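Local coordinates for mandelate racemase/muconate lactonizing enzyme family protein (Azoarcus sp., PDB 2QDE) that is of unsettled function but belongs to the mandelate racemase/muconate lactonizing enzyme family of the enolase superfamily and holds a barium ion in its barrel domain, at residues A[56-61]-A[99-104]; A[227-232]-A[256-261]; A[244-249]-A[268-273]; A[292-297]-A[316-321]. All blocks are in the same frame, centred on the assembly; numbering follows the deposited sequence.

Interaction 1: residues A[56-61]-A[99-104]; sequences WYRGET and DNNQAK
Glu60 drives its carboxylate into the first turn of helix 101-119, where the opening N-H groups have no earlier carbonyl to bond. Glu60 OE2 takes Gln102 N at 2.7 Å, on its syn side and nearly straight (161°), while Glu60 OE1 takes Ala103 N at 3.0 Å, also syn but more bent. The chain runs extended beyond CG (chi2 175°), reaching both amides. Asn100 holds the N-cap position but makes no capping bond with its side chain; its ND2 turns to the carbonyl of Arg98 and to Gly59 O of the second subunit. A glutamate from a loop some 40 residues earlier therefore takes up the first-turn N-H groups, inside the enolase superfamily N-terminal domain. The helix dipole probably helps keep the carboxylate ionised. Arg58 balances it in a salt bridge: Glu60 OE2 lies in the guanidinium plane, 2.7 Å from Arg58 NH1, which meets that oxygen on its anti side. Bends at chi2 and chi3 fold the arginine back, and Asn101 CB covers one guanidinium face. The aliphatic part of Arg58 slides past Gln102, with CG 3.7 Å from Gln102 OE1. Gln102 NE2 is held by the carbonyls of Ala50 and Asp52.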
loop_
_atom_site.group_PDB
_atom_site.type_symbol
_atom_site.label_atom_id
_atom_site.label_comp_id
_atom_site.label_asym_id
_atom_site.label_seq_id
_atom_site.Cartn_x
_atom_site.Cartn_y
_atom_site.Cartn_z
ATOM N N TRP A 56 25.962 -22.251 9.604
ATOM C CA TRP A 56 24.818 -21.802 8.817
ATOM C C TRP A 56 23.679 -21.180 9.621
ATOM O O TRP A 56 23.067 -20.218 9.167
ATOM C CB TRP A 56 24.263 -22.955 7.981
ATOM C CG TRP A 56 23.853 -24.128 8.802
ATOM C CD1 TRP A 56 24.633 -25.187 9.164
ATOM C CD2 TRP A 56 22.566 -24.354 9.384
ATOM N NE1 TRP A 56 23.908 -26.067 9.939
ATOM C CE2 TRP A 56 22.636 -25.577 10.088
ATOM C CE3 TRP A 56 21.358 -23.641 9.380
ATOM C CZ2 TRP A 56 21.539 -26.105 10.782
ATOM C CZ3 TRP A 56 20.262 -24.169 10.074
ATOM C CH2 TRP A 56 20.364 -25.389 10.763
ATOM N N TYR A 57 23.389 -21.710 10.805
ATOM C CA TYR A 57 22.295 -21.156 11.607
ATOM C C TYR A 57 22.615 -19.814 12.266
ATOM O O TYR A 57 21.807 -18.884 12.225
ATOM C CB TYR A 57 21.862 -22.138 12.701
ATOM C CG TYR A 57 20.649 -21.652 13.465
ATOM C CD1 TYR A 57 19.369 -21.741 12.910
ATOM C CD2 TYR A 57 20.783 -21.048 14.714
ATOM C CE1 TYR A 57 18.251 -21.239 13.583
ATOM C CE2 TYR A 57 19.671 -20.538 15.398
ATOM C CZ TYR A 57 18.409 -20.640 14.821
ATOM O OH TYR A 57 17.310 -20.147 15.479
ATOM N N ARG A 58 23.791 -19.723 12.881
ATOM C CA ARG A 58 24.206 -18.508 13.574
ATOM C C ARG A 58 25.415 -17.823 12.920
ATOM O O ARG A 58 25.508 -16.598 12.899
ATOM C CB ARG A 58 24.527 -18.849 15.036
ATOM C CG ARG A 58 24.841 -17.657 15.939
ATOM C CD ARG A 58 23.571 -16.942 16.387
ATOM N NE ARG A 58 22.915 -16.231 15.300
ATOM C CZ ARG A 58 23.398 -15.138 14.718
ATOM N NH1 ARG A 58 24.554 -14.615 15.121
ATOM N NH2 ARG A 58 22.730 -14.572 13.716
ATOM N N GLY A 59 26.343 -18.615 12.392
ATOM C CA GLY A 59 27.521 -18.043 11.764
ATOM C C GLY A 59 28.651 -17.735 12.740
ATOM O O GLY A 59 29.651 -17.110 12.367
ATOM N N GLU A 60 28.504 -18.167 13.989
ATOM C CA GLU A 60 29.541 -17.927 14.987
ATOM C C GLU A 60 30.298 -19.208 15.332
ATOM O O GLU A 60 29.764 -20.312 15.228
ATOM C CB GLU A 60 28.924 -17.292 16.239
ATOM C CG GLU A 60 28.377 -15.888 15.957
ATOM C CD GLU A 60 27.652 -15.268 17.141
ATOM O OE1 GLU A 60 28.311 -14.961 18.160
ATOM O OE2 GLU A 60 26.417 -15.086 17.042
ATOM N N THR A 61 31.555 -19.052 15.726
ATOM C CA THR A 61 32.398 -20.189 16.063
ATOM C C THR A 61 33.010 -20.002 17.438
ATOM O O THR A 61 32.878 -18.944 18.044
ATOM C CB THR A 61 33.565 -20.340 15.066
ATOM O OG1 THR A 61 34.395 -19.169 15.129
ATOM C CG2 THR A 61 33.038 -20.525 13.641
ATOM N N ASP A 99 25.962 -7.800 14.843
ATOM C CA ASP A 99 25.710 -9.242 14.930
ATOM C C ASP A 99 26.357 -9.881 16.171
ATOM O O ASP A 99 26.324 -9.296 17.250
ATOM C CB ASP A 99 26.196 -9.949 13.654
ATOM C CG ASP A 99 25.509 -9.434 12.398
ATOM O OD1 ASP A 99 24.271 -9.279 12.415
ATOM O OD2 ASP A 99 26.197 -9.193 11.388
ATOM N N ASN A 100 26.922 -11.079 16.026
ATOM C CA ASN A 100 27.557 -11.775 17.155
ATOM C C ASN A 100 26.562 -12.046 18.278
ATOM O O ASN A 100 26.919 -12.027 19.457
ATOM C CB ASN A 100 28.719 -10.943 17.712
ATOM C CG ASN A 100 29.922 -10.950 16.802
ATOM O OD1 ASN A 100 30.785 -11.823 16.897
ATOM N ND2 ASN A 100 29.977 -9.982 15.894
ATOM N N ASN A 101 25.318 -12.310 17.901
ATOM C CA ASN A 101 24.251 -12.566 18.859
ATOM C C ASN A 101 24.553 -13.656 19.885
ATOM O O ASN A 101 24.225 -13.495 21.058
ATOM C CB ASN A 101 22.959 -12.912 18.113
ATOM C CG ASN A 101 22.489 -11.781 17.220
ATOM O OD1 ASN A 101 23.276 -11.203 16.469
ATOM N ND2 ASN A 101 21.203 -11.462 17.291
ATOM N N GLN A 102 25.169 -14.757 19.458
ATOM C CA GLN A 102 25.466 -15.845 20.391
ATOM C C GLN A 102 26.508 -15.450 21.436
ATOM O O GLN A 102 26.411 -15.850 22.599
ATOM C CB GLN A 102 25.924 -17.086 19.628
ATOM C CG GLN A 102 26.258 -18.285 20.509
ATOM C CD GLN A 102 26.396 -19.568 19.709
ATOM O OE1 GLN A 102 26.755 -19.538 18.538
ATOM N NE2 GLN A 102 26.120 -20.704 20.344
ATOM N N ALA A 103 27.497 -14.665 21.016
ATOM C CA ALA A 103 28.544 -14.191 21.919
ATOM C C ALA A 103 27.909 -13.244 22.937
ATOM O O ALA A 103 28.186 -13.326 24.135
ATOM C CB ALA A 103 29.626 -13.469 21.132
ATOM N N LYS A 104 27.054 -12.349 22.449
ATOM C CA LYS A 104 26.367 -11.395 23.318
ATOM C C LYS A 104 25.461 -12.148 24.291
ATOM O O LYS A 104 25.403 -11.826 25.480
ATOM C CB LYS A 104 25.517 -10.422 22.494
ATOM C CG LYS A 104 26.301 -9.461 21.613
ATOM C CD LYS A 104 25.356 -8.688 20.690
ATOM C CE LYS A 104 26.090 -7.636 19.877
ATOM N NZ LYS A 104 25.228 -7.035 18.824
HETATM O O HOH W 1 23.441 -11.976 12.352
HETATM O O HOH W 2 27.134 -20.531 15.978
HETATM O O HOH W 3 30.983 -14.596 17.923
#

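Interaction 2: residues A[227-232]-A[256-261]; sequences WDLDGM and LAIINK
Leu229 of helix 229-236 packs on Ala257, Ile258 and Lys261 of helix 252-261, and its two methyls and its CB meet mainly different residues. Leu229 CD1 meets Ala257 CB at 3.6 Å, its CD2 lies 4.0 Å from Ile258 CG1, and its CB is 3.6 Å from Lys261 CD. Its CG is anti to the carbonyl carbon (chi1 -63°), which sends the fork across toward helix 252-261. Leucine suits the place because its two methyls spread over two successive residues of the facing helix, and the small alanine opposite probably lets the leucine methyl approach its backbone. Ile258 crosses Leu229 at about a right angle and continues inward to Ala245 and Ala249, so this is the packed, apolar side.

The two helices lie on the outside of the barrel domain and flank strand 243-245 in sequence, as successive helices of a TIM-type barrel do. Asp228 begins the first of them as N-cap: its OD1 accepts from Gly231 N at 2.9 Å, reached from above the carboxylate plane. The absence of a side chain on Gly231 leaves room for that carboxylate.

Toward solvent the contact is looser. Lys261 is extended as far as CE and then bends at chi4 (-66°), turning its ammonium toward Asp230. The resulting salt bridge, Lys261 NZ to Asp230 OD1, is long at 3.4 Å, and the hydrogen bond within it is weak. Lysine serves both regions, its methylenes lying on the leucine while its charge stays at the solvent side, and Asp230 also packs on Leu256 of the second subunit.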
loop_
_atom_site.group_PDB
_atom_site.type_symbol
_atom_site.label_atom_id
_atom_site.label_comp_id
_atom_site.label_asym_id
_atom_site.label_seq_id
_atom_site.Cartn_x
_atom_site.Cartn_y
_atom_site.Cartn_z
ATOM N N TRP A 227 15.974 -14.391 4.729
ATOM C CA TRP A 227 15.675 -13.086 4.151
ATOM C C TRP A 227 14.470 -13.037 3.205
ATOM O O TRP A 227 13.971 -11.955 2.892
ATOM C CB TRP A 227 16.908 -12.580 3.399
ATOM C CG TRP A 227 17.424 -13.579 2.410
ATOM C CD1 TRP A 227 18.394 -14.518 2.623
ATOM C CD2 TRP A 227 16.937 -13.798 1.080
ATOM N NE1 TRP A 227 18.536 -15.313 1.507
ATOM C CE2 TRP A 227 17.653 -14.892 0.546
ATOM C CE3 TRP A 227 15.962 -13.178 0.288
ATOM C CZ2 TRP A 227 17.425 -15.380 -0.745
ATOM C CZ3 TRP A 227 15.734 -13.667 -1.003
ATOM C CH2 TRP A 227 16.464 -14.755 -1.502
ATOM N N ASP A 228 13.998 -14.190 2.752
ATOM C CA ASP A 228 12.887 -14.224 1.805
ATOM C C ASP A 228 11.501 -14.043 2.425
ATOM O O ASP A 228 10.661 -14.940 2.345
ATOM C CB ASP A 228 12.941 -15.535 1.008
ATOM C CG ASP A 228 12.044 -15.517 -0.219
ATOM O OD1 ASP A 228 11.612 -14.417 -0.635
ATOM O OD2 ASP A 228 11.784 -16.605 -0.773
ATOM N N LEU A 229 11.257 -12.874 3.018
ATOM C CA LEU A 229 9.964 -12.603 3.645
ATOM C C LEU A 229 8.841 -12.480 2.623
ATOM O O LEU A 229 7.713 -12.907 2.884
ATOM C CB LEU A 229 10.029 -11.334 4.510
ATOM C CG LEU A 229 10.988 -11.403 5.708
ATOM C CD1 LEU A 229 10.857 -10.153 6.565
ATOM C CD2 LEU A 229 10.673 -12.640 6.537
ATOM N N ASP A 230 9.139 -11.899 1.462
ATOM C CA ASP A 230 8.123 -11.771 0.417
ATOM C C ASP A 230 7.733 -13.181 -0.025
ATOM O O ASP A 230 6.557 -13.471 -0.232
ATOM C CB ASP A 230 8.650 -10.980 -0.785
ATOM C CG ASP A 230 8.945 -9.523 -0.443
ATOM O OD1 ASP A 230 8.071 -8.864 0.157
ATOM O OD2 ASP A 230 10.049 -9.038 -0.774
ATOM N N GLY A 231 8.728 -14.054 -0.159
ATOM C CA GLY A 231 8.457 -15.423 -0.556
ATOM C C GLY A 231 7.629 -16.142 0.500
ATOM O O GLY A 231 6.694 -16.873 0.171
ATOM N N MET A 232 7.969 -15.942 1.769
ATOM C CA MET A 232 7.237 -16.578 2.853
ATOM C C MET A 232 5.779 -16.132 2.790
ATOM O O MET A 232 4.863 -16.944 2.935
ATOM C CB MET A 232 7.850 -16.198 4.204
ATOM C CG MET A 232 9.208 -16.862 4.493
ATOM S SD MET A 232 9.092 -18.580 5.055
ATOM C CE MET A 232 8.657 -18.301 6.806
ATOM N N LEU A 256 9.116 -7.068 13.057
ATOM C CA LEU A 256 8.251 -6.002 12.557
ATOM C C LEU A 256 7.935 -6.267 11.086
ATOM O O LEU A 256 6.781 -6.197 10.666
ATOM C CB LEU A 256 8.936 -4.639 12.699
ATOM C CG LEU A 256 8.203 -3.469 12.035
ATOM C CD1 LEU A 256 6.798 -3.357 12.596
ATOM C CD2 LEU A 256 8.977 -2.183 12.263
ATOM N N ALA A 257 8.965 -6.581 10.308
ATOM C CA ALA A 257 8.771 -6.856 8.892
ATOM C C ALA A 257 7.886 -8.087 8.714
ATOM O O ALA A 257 7.074 -8.149 7.785
ATOM C CB ALA A 257 10.119 -7.064 8.196
ATOM N N ILE A 258 8.028 -9.061 9.610
ATOM C CA ILE A 258 7.223 -10.267 9.513
ATOM C C ILE A 258 5.740 -9.978 9.707
ATOM O O ILE A 258 4.909 -10.485 8.958
ATOM C CB ILE A 258 7.670 -11.334 10.539
ATOM C CG1 ILE A 258 9.034 -11.899 10.130
ATOM C CG2 ILE A 258 6.639 -12.454 10.615
ATOM C CD1 ILE A 258 9.650 -12.839 11.152
ATOM N N ILE A 259 5.393 -9.169 10.702
ATOM C CA ILE A 259 3.984 -8.885 10.905
ATOM C C ILE A 259 3.466 -7.947 9.802
ATOM O O ILE A 259 2.316 -8.064 9.381
ATOM C CB ILE A 259 3.698 -8.297 12.327
ATOM C CG1 ILE A 259 3.699 -6.779 12.308
ATOM C CG2 ILE A 259 4.720 -8.796 13.323
ATOM C CD1 ILE A 259 2.303 -6.211 12.308
ATOM N N ASN A 260 4.317 -7.042 9.315
ATOM C CA ASN A 260 3.897 -6.125 8.259
ATOM C C ASN A 260 3.659 -6.831 6.930
ATOM O O ASN A 260 2.725 -6.497 6.208
ATOM C CB ASN A 260 4.920 -5.005 8.048
ATOM C CG ASN A 260 4.904 -3.985 9.167
ATOM O OD1 ASN A 260 3.875 -3.768 9.802
ATOM N ND2 ASN A 260 6.040 -3.342 9.400
ATOM N N LYS A 261 4.505 -7.796 6.604
ATOM C CA LYS A 261 4.368 -8.531 5.355
ATOM C C LYS A 261 3.468 -9.758 5.487
ATOM O O LYS A 261 3.156 -10.405 4.489
ATOM C CB LYS A 261 5.746 -8.976 4.853
ATOM C CG LYS A 261 6.703 -7.841 4.493
ATOM C CD LYS A 261 8.041 -8.397 4.032
ATOM C CE LYS A 261 9.045 -7.294 3.673
ATOM N NZ LYS A 261 8.629 -6.508 2.474
#

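Interaction 3: residues A[244-249]-A[268-273]; sequences YADESA and MIKTQK. With BA (barium ion), chain I.
Lys273 NZ sits among four oxygens, gathering a turn and two strand ends round one ammonium. Lys273 NZ donates to Asp246 OD1 (2.7 Å) in a salt bridge met nearly along the C-O axis, and to Asp246 O and Met268 O from above their carbonyl planes; the fourth oxygen, Ala249 O, is held only weakly, as suits an ammonium with three protons. The site lies at the C-terminal ends of parallel strands 243-245 and 266-269, the end of a TIM-type barrel where enolase superfamily members carry their metal ligands. Helix 252-261 joins these strands in a beta-alpha-beta unit, and Met268 N bonds to Ala245 O at 2.9 Å between them.

Asp246 divides its carboxylate: OD1 faces Lys273, while OD2 binds the barium ion at 2.7 Å, with Asp195, Asn197 and Glu221 as further ligands. Its CG is anti to the backbone N (chi1 175°), which swings the group across to the second strand. A carboxylate suits this divided task, having one oxygen for the metal and one for the lysine, and these partners together probably fix its rotation. A second lysine places its ammonium, Lys270 NZ, 3.4 Å from Asp246 OD2.

Behind the charged groups, Met268 packs CG against Asp246 CB. The bends at chi2 and chi3 carry its flexible thioether on to Tyr244, making a Met-aromatic contact at the ring's edge: Met268 SD lies 5.0 Å from the ring centroid and 3.6 Å from Tyr244 CB.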
loop_
_atom_site.group_PDB
_atom_site.type_symbol
_atom_site.label_atom_id
_atom_site.label_comp_id
_atom_site.label_asym_id
_atom_site.label_seq_id
_atom_site.Cartn_x
_atom_site.Cartn_y
_atom_site.Cartn_z
ATOM N N TYR A 244 5.670 -21.216 9.834
ATOM C CA TYR A 244 6.325 -20.586 10.983
ATOM C C TYR A 244 7.719 -20.082 10.617
ATOM O O TYR A 244 8.391 -20.663 9.765
ATOM C CB TYR A 244 6.443 -21.578 12.144
ATOM C CG TYR A 244 5.197 -21.701 12.998
ATOM C CD1 TYR A 244 3.927 -21.797 12.420
ATOM C CD2 TYR A 244 5.295 -21.765 14.385
ATOM C CE1 TYR A 244 2.786 -21.957 13.209
ATOM C CE2 TYR A 244 4.163 -21.923 15.182
ATOM C CZ TYR A 244 2.915 -22.020 14.589
ATOM O OH TYR A 244 1.806 -22.175 15.384
ATOM N N ALA A 245 8.156 -19.014 11.280
ATOM C CA ALA A 245 9.466 -18.437 11.013
ATOM C C ALA A 245 10.450 -18.643 12.164
ATOM O O ALA A 245 10.111 -18.417 13.325
ATOM C CB ALA A 245 9.320 -16.954 10.732
ATOM N N ASP A 246 11.662 -19.085 11.838
ATOM C CA ASP A 246 12.702 -19.268 12.844
ATOM C C ASP A 246 13.843 -18.351 12.439
ATOM O O ASP A 246 13.973 -17.240 12.956
ATOM C CB ASP A 246 13.189 -20.720 12.887
ATOM C CG ASP A 246 14.361 -20.921 13.844
ATOM O OD1 ASP A 246 14.787 -19.952 14.517
ATOM O OD2 ASP A 246 14.859 -22.064 13.923
ATOM N N GLU A 247 14.648 -18.813 11.487
ATOM C CA GLU A 247 15.769 -18.032 10.999
ATOM C C GLU A 247 15.364 -16.613 10.601
ATOM O O GLU A 247 16.120 -15.674 10.822
ATOM C CB GLU A 247 16.440 -18.741 9.814
ATOM C CG GLU A 247 17.291 -19.944 10.213
ATOM C CD GLU A 247 16.507 -21.247 10.304
ATOM O OE1 GLU A 247 15.289 -21.217 10.588
ATOM O OE2 GLU A 247 17.127 -22.312 10.095
ATOM N N SER A 248 14.176 -16.457 10.020
ATOM C CA SER A 248 13.701 -15.137 9.609
ATOM C C SER A 248 13.423 -14.217 10.794
ATOM O O SER A 248 13.537 -12.997 10.673
ATOM C CB SER A 248 12.429 -15.255 8.765
ATOM O OG SER A 248 12.697 -15.887 7.526
ATOM N N ALA A 249 13.062 -14.807 11.934
ATOM C CA ALA A 249 12.749 -14.048 13.145
ATOM C C ALA A 249 13.930 -13.947 14.101
ATOM O O ALA A 249 13.993 -14.664 15.107
ATOM C CB ALA A 249 11.567 -14.684 13.861
ATOM N N MET A 268 9.545 -19.207 16.077
ATOM C CA MET A 268 10.418 -20.025 16.916
ATOM C C MET A 268 11.501 -19.078 17.416
ATOM O O MET A 268 11.925 -18.172 16.697
ATOM C CB MET A 268 11.114 -21.163 16.152
ATOM C CG MET A 268 10.598 -21.483 14.773
ATOM S SD MET A 268 8.918 -22.080 14.728
ATOM C CE MET A 268 8.919 -23.190 16.093
ATOM N N ILE A 269 11.952 -19.280 18.643
ATOM C CA ILE A 269 13.003 -18.436 19.180
ATOM C C ILE A 269 14.099 -19.288 19.816
ATOM O O ILE A 269 13.874 -20.443 20.163
ATOM C CB ILE A 269 12.440 -17.475 20.255
ATOM C CG1 ILE A 269 13.510 -16.463 20.681
ATOM C CG2 ILE A 269 11.978 -18.269 21.472
ATOM C CD1 ILE A 269 13.041 -15.483 21.740
ATOM N N LYS A 270 15.295 -18.717 19.920
ATOM C CA LYS A 270 16.422 -19.359 20.601
ATOM C C LYS A 270 17.074 -18.196 21.326
ATOM O O LYS A 270 17.262 -17.131 20.740
ATOM C CB LYS A 270 17.424 -20.000 19.628
ATOM C CG LYS A 270 16.952 -21.308 19.005
ATOM C CD LYS A 270 18.108 -22.059 18.361
ATOM C CE LYS A 270 17.647 -23.350 17.685
ATOM N NZ LYS A 270 16.711 -23.084 16.569
ATOM N N THR A 271 17.393 -18.376 22.602
ATOM C CA THR A 271 18.014 -17.303 23.360
ATOM C C THR A 271 19.307 -16.822 22.707
ATOM O O THR A 271 19.633 -15.643 22.776
ATOM C CB THR A 271 18.284 -17.727 24.822
ATOM O OG1 THR A 271 18.901 -19.017 24.846
ATOM C CG2 THR A 271 16.979 -17.787 25.598
ATOM N N GLN A 272 20.033 -17.727 22.059
ATOM C CA GLN A 272 21.278 -17.341 21.402
ATOM C C GLN A 272 21.028 -16.551 20.114
ATOM O O GLN A 272 21.850 -15.732 19.711
ATOM C CB GLN A 272 22.137 -18.578 21.101
ATOM C CG GLN A 272 22.666 -19.276 22.349
ATOM C CD GLN A 272 21.776 -20.407 22.820
ATOM O OE1 GLN A 272 20.564 -20.402 22.590
ATOM N NE2 GLN A 272 22.377 -21.385 23.497
ATOM N N LYS A 273 19.894 -16.797 19.466
ATOM C CA LYS A 273 19.569 -16.078 18.240
ATOM C C LYS A 273 19.152 -14.657 18.600
ATOM O O LYS A 273 19.583 -13.684 17.973
ATOM C CB LYS A 273 18.431 -16.782 17.499
ATOM C CG LYS A 273 17.989 -16.080 16.225
ATOM C CD LYS A 273 16.850 -16.828 15.529
ATOM C CE LYS A 273 15.621 -16.968 16.427
ATOM N NZ LYS A 273 14.468 -17.578 15.698
HETATM BA BA BA I . 15.101 -24.163 12.314
#

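Interaction 4: residues A[292-297]-A[316-321]; sequences LPVICG and NDWIAQ
Trp318 brings the edge of its indole up to Leu292, two residues before strand 294-296, with the pyrrole nitrogen leading. Trp318 NE1 donates to Leu292 O at 3.0 Å; the oxygen lies in the ring plane and the donor almost in line with the carbonyl, but the N-H...O angle itself is bent to 141°. With CG anti to the backbone N (chi1 -174°), the broad ring reaches this segment edge-first.

Val294 is the bump between the two large side chains of the loop. Val294 CG2 meets the indole edge nearest Trp318 NE1, at 4.0 Å, while Val294 CG1 turns the other way and touches Ile319 CD1 at 3.8 Å. A beta-branched residue suits this place in a strand, having one methyl for each neighbour. Ile319 in turn pushes its CD1 into the shallow hollow between Val294 CG1 and Cys296 CB, the latter 4.0 Å off; these alternate strand residues point to the same side. Ile319 crosses Val294 at about a right angle, and Leu313 of helix 303-315 packs on both it and Cys296.

The loop itself is shaped by an Asx motif, in which Asn316 OD1 accepts from Ile319 N in its carbonyl plane at 3.0 Å. The contact as a whole joins the turn after helix 303-315 to the outer side of barrel strand 294-296. Apart from the indole bond the meeting is apolar, which implies that shape sets most of the fit and the lone N-H satisfies a buried carbonyl.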
loop_
_atom_site.group_PDB
_atom_site.type_symbol
_atom_site.label_atom_id
_atom_site.label_comp_id
_atom_site.label_asym_id
_atom_site.label_seq_id
_atom_site.Cartn_x
_atom_site.Cartn_y
_atom_site.Cartn_z
ATOM N N LEU A 292 1.145 -14.013 18.153
ATOM C CA LEU A 292 1.634 -15.245 17.538
ATOM C C LEU A 292 2.258 -16.202 18.556
ATOM O O LEU A 292 2.833 -15.774 19.552
ATOM C CB LEU A 292 2.694 -14.926 16.476
ATOM C CG LEU A 292 2.264 -14.209 15.197
ATOM C CD1 LEU A 292 3.470 -14.006 14.291
ATOM C CD2 LEU A 292 1.207 -15.042 14.496
ATOM N N PRO A 293 2.159 -17.515 18.304
ATOM C CA PRO A 293 2.736 -18.505 19.220
ATOM C C PRO A 293 4.262 -18.507 19.078
ATOM O O PRO A 293 4.790 -18.158 18.024
ATOM C CB PRO A 293 2.111 -19.814 18.751
ATOM C CG PRO A 293 1.970 -19.590 17.261
ATOM C CD PRO A 293 1.433 -18.171 17.203
ATOM N N VAL A 294 4.962 -18.897 20.140
ATOM C CA VAL A 294 6.422 -18.937 20.122
ATOM C C VAL A 294 6.937 -20.228 20.754
ATOM O O VAL A 294 6.596 -20.554 21.889
ATOM C CB VAL A 294 7.036 -17.739 20.899
ATOM C CG1 VAL A 294 8.568 -17.816 20.863
ATOM C CG2 VAL A 294 6.558 -16.422 20.303
ATOM N N ILE A 295 7.752 -20.957 20.002
ATOM C CA ILE A 295 8.344 -22.201 20.477
ATOM C C ILE A 295 9.858 -21.993 20.590
ATOM O O ILE A 295 10.529 -21.759 19.587
ATOM C CB ILE A 295 8.068 -23.354 19.489
ATOM C CG1 ILE A 295 6.561 -23.558 19.338
ATOM C CG2 ILE A 295 8.726 -24.636 19.979
ATOM C CD1 ILE A 295 6.204 -24.618 18.325
ATOM N N CYS A 296 10.392 -22.080 21.805
ATOM C CA CYS A 296 11.821 -21.883 22.006
ATOM C C CYS A 296 12.637 -23.158 21.828
ATOM O O CYS A 296 12.341 -24.198 22.425
ATOM C CB CYS A 296 12.100 -21.307 23.399
ATOM S SG CYS A 296 13.866 -20.955 23.720
ATOM N N GLY A 297 13.671 -23.062 21.001
ATOM C CA GLY A 297 14.536 -24.196 20.757
ATOM C C GLY A 297 15.796 -24.052 21.590
ATOM O O GLY A 297 15.764 -23.508 22.695
ATOM N N ASN A 316 8.449 -15.728 31.535
ATOM C CA ASN A 316 7.792 -14.877 30.541
ATOM C C ASN A 316 6.346 -15.272 30.269
ATOM O O ASN A 316 6.061 -16.339 29.729
ATOM C CB ASN A 316 8.608 -14.864 29.246
ATOM C CG ASN A 316 8.069 -13.882 28.232
ATOM O OD1 ASN A 316 7.240 -14.231 27.397
ATOM N ND2 ASN A 316 8.532 -12.639 28.309
ATOM N N ASP A 317 5.439 -14.381 30.651
ATOM C CA ASP A 317 4.009 -14.601 30.507
ATOM C C ASP A 317 3.556 -15.017 29.110
ATOM O O ASP A 317 2.735 -15.919 28.955
ATOM C CB ASP A 317 3.249 -13.348 30.927
ATOM C CG ASP A 317 1.759 -13.574 30.970
ATOM O OD1 ASP A 317 1.314 -14.409 31.790
ATOM O OD2 ASP A 317 1.042 -12.931 30.180
ATOM N N TRP A 318 4.099 -14.366 28.092
ATOM C CA TRP A 318 3.713 -14.691 26.736
ATOM C C TRP A 318 4.129 -16.084 26.293
ATOM O O TRP A 318 3.315 -16.839 25.774
ATOM C CB TRP A 318 4.278 -13.677 25.744
ATOM C CG TRP A 318 3.744 -13.942 24.374
ATOM C CD1 TRP A 318 4.387 -14.562 23.338
ATOM C CD2 TRP A 318 2.410 -13.693 23.930
ATOM N NE1 TRP A 318 3.529 -14.715 22.273
ATOM C CE2 TRP A 318 2.308 -14.190 22.611
ATOM C CE3 TRP A 318 1.286 -13.096 24.521
ATOM C CZ2 TRP A 318 1.120 -14.110 21.869
ATOM C CZ3 TRP A 318 0.102 -13.016 23.784
ATOM C CH2 TRP A 318 0.033 -13.522 22.470
ATOM N N ILE A 319 5.392 -16.431 26.496
ATOM C CA ILE A 319 5.856 -17.729 26.052
ATOM C C ILE A 319 5.382 -18.885 26.934
ATOM O O ILE A 319 5.389 -20.039 26.501
ATOM C CB ILE A 319 7.398 -17.746 25.912
ATOM C CG1 ILE A 319 7.812 -18.853 24.937
ATOM C CG2 ILE A 319 8.048 -17.940 27.268
ATOM C CD1 ILE A 319 9.235 -18.736 24.443
ATOM N N ALA A 320 4.946 -18.571 28.152
ATOM C CA ALA A 320 4.457 -19.590 29.080
ATOM C C ALA A 320 3.149 -20.225 28.594
ATOM O O ALA A 320 2.609 -21.121 29.241
ATOM C CB ALA A 320 4.255 -18.983 30.473
ATOM N N GLN A 321 2.648 -19.763 27.452
ATOM C CA GLN A 321 1.396 -20.277 26.886
ATOM C C GLN A 321 1.565 -21.442 25.917
ATOM O O GLN A 321 0.598 -22.139 25.609
ATOM C CB GLN A 321 0.669 -19.179 26.111
ATOM C CG GLN A 321 0.260 -17.954 26.888
ATOM C CD GLN A 321 -0.282 -16.879 25.970
ATOM O OE1 GLN A 321 0.461 -16.277 25.185
ATOM N NE2 GLN A 321 -1.584 -16.643 26.044
#

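In the fold
Interactions 2, 3 and 4 follow the barrel strands and their outer layer, whereas interaction 1 belongs to the N-terminal domain. Interactions 1 and 3, with centres 13 Å apart, join the two domains: Tyr57 OH lies 2.7 Å from Asp246 OD1, and Asn101 ND2 lies 2.8 Å from Lys273 O. Interaction 3 holds a barium ligand; the Arg58 side chain of interaction 1 is about 11 Å from the ion, and those of Cys296 and Ile258 about 12 and 13 Å. Interaction 2 backs interaction 3, with Leu229 CD2 3.9 Å from Ser248 CB. Strands 266-269 and 294-296 link interactions 3 and 4, with Ile269 O 2.8 Å from Gly297 N.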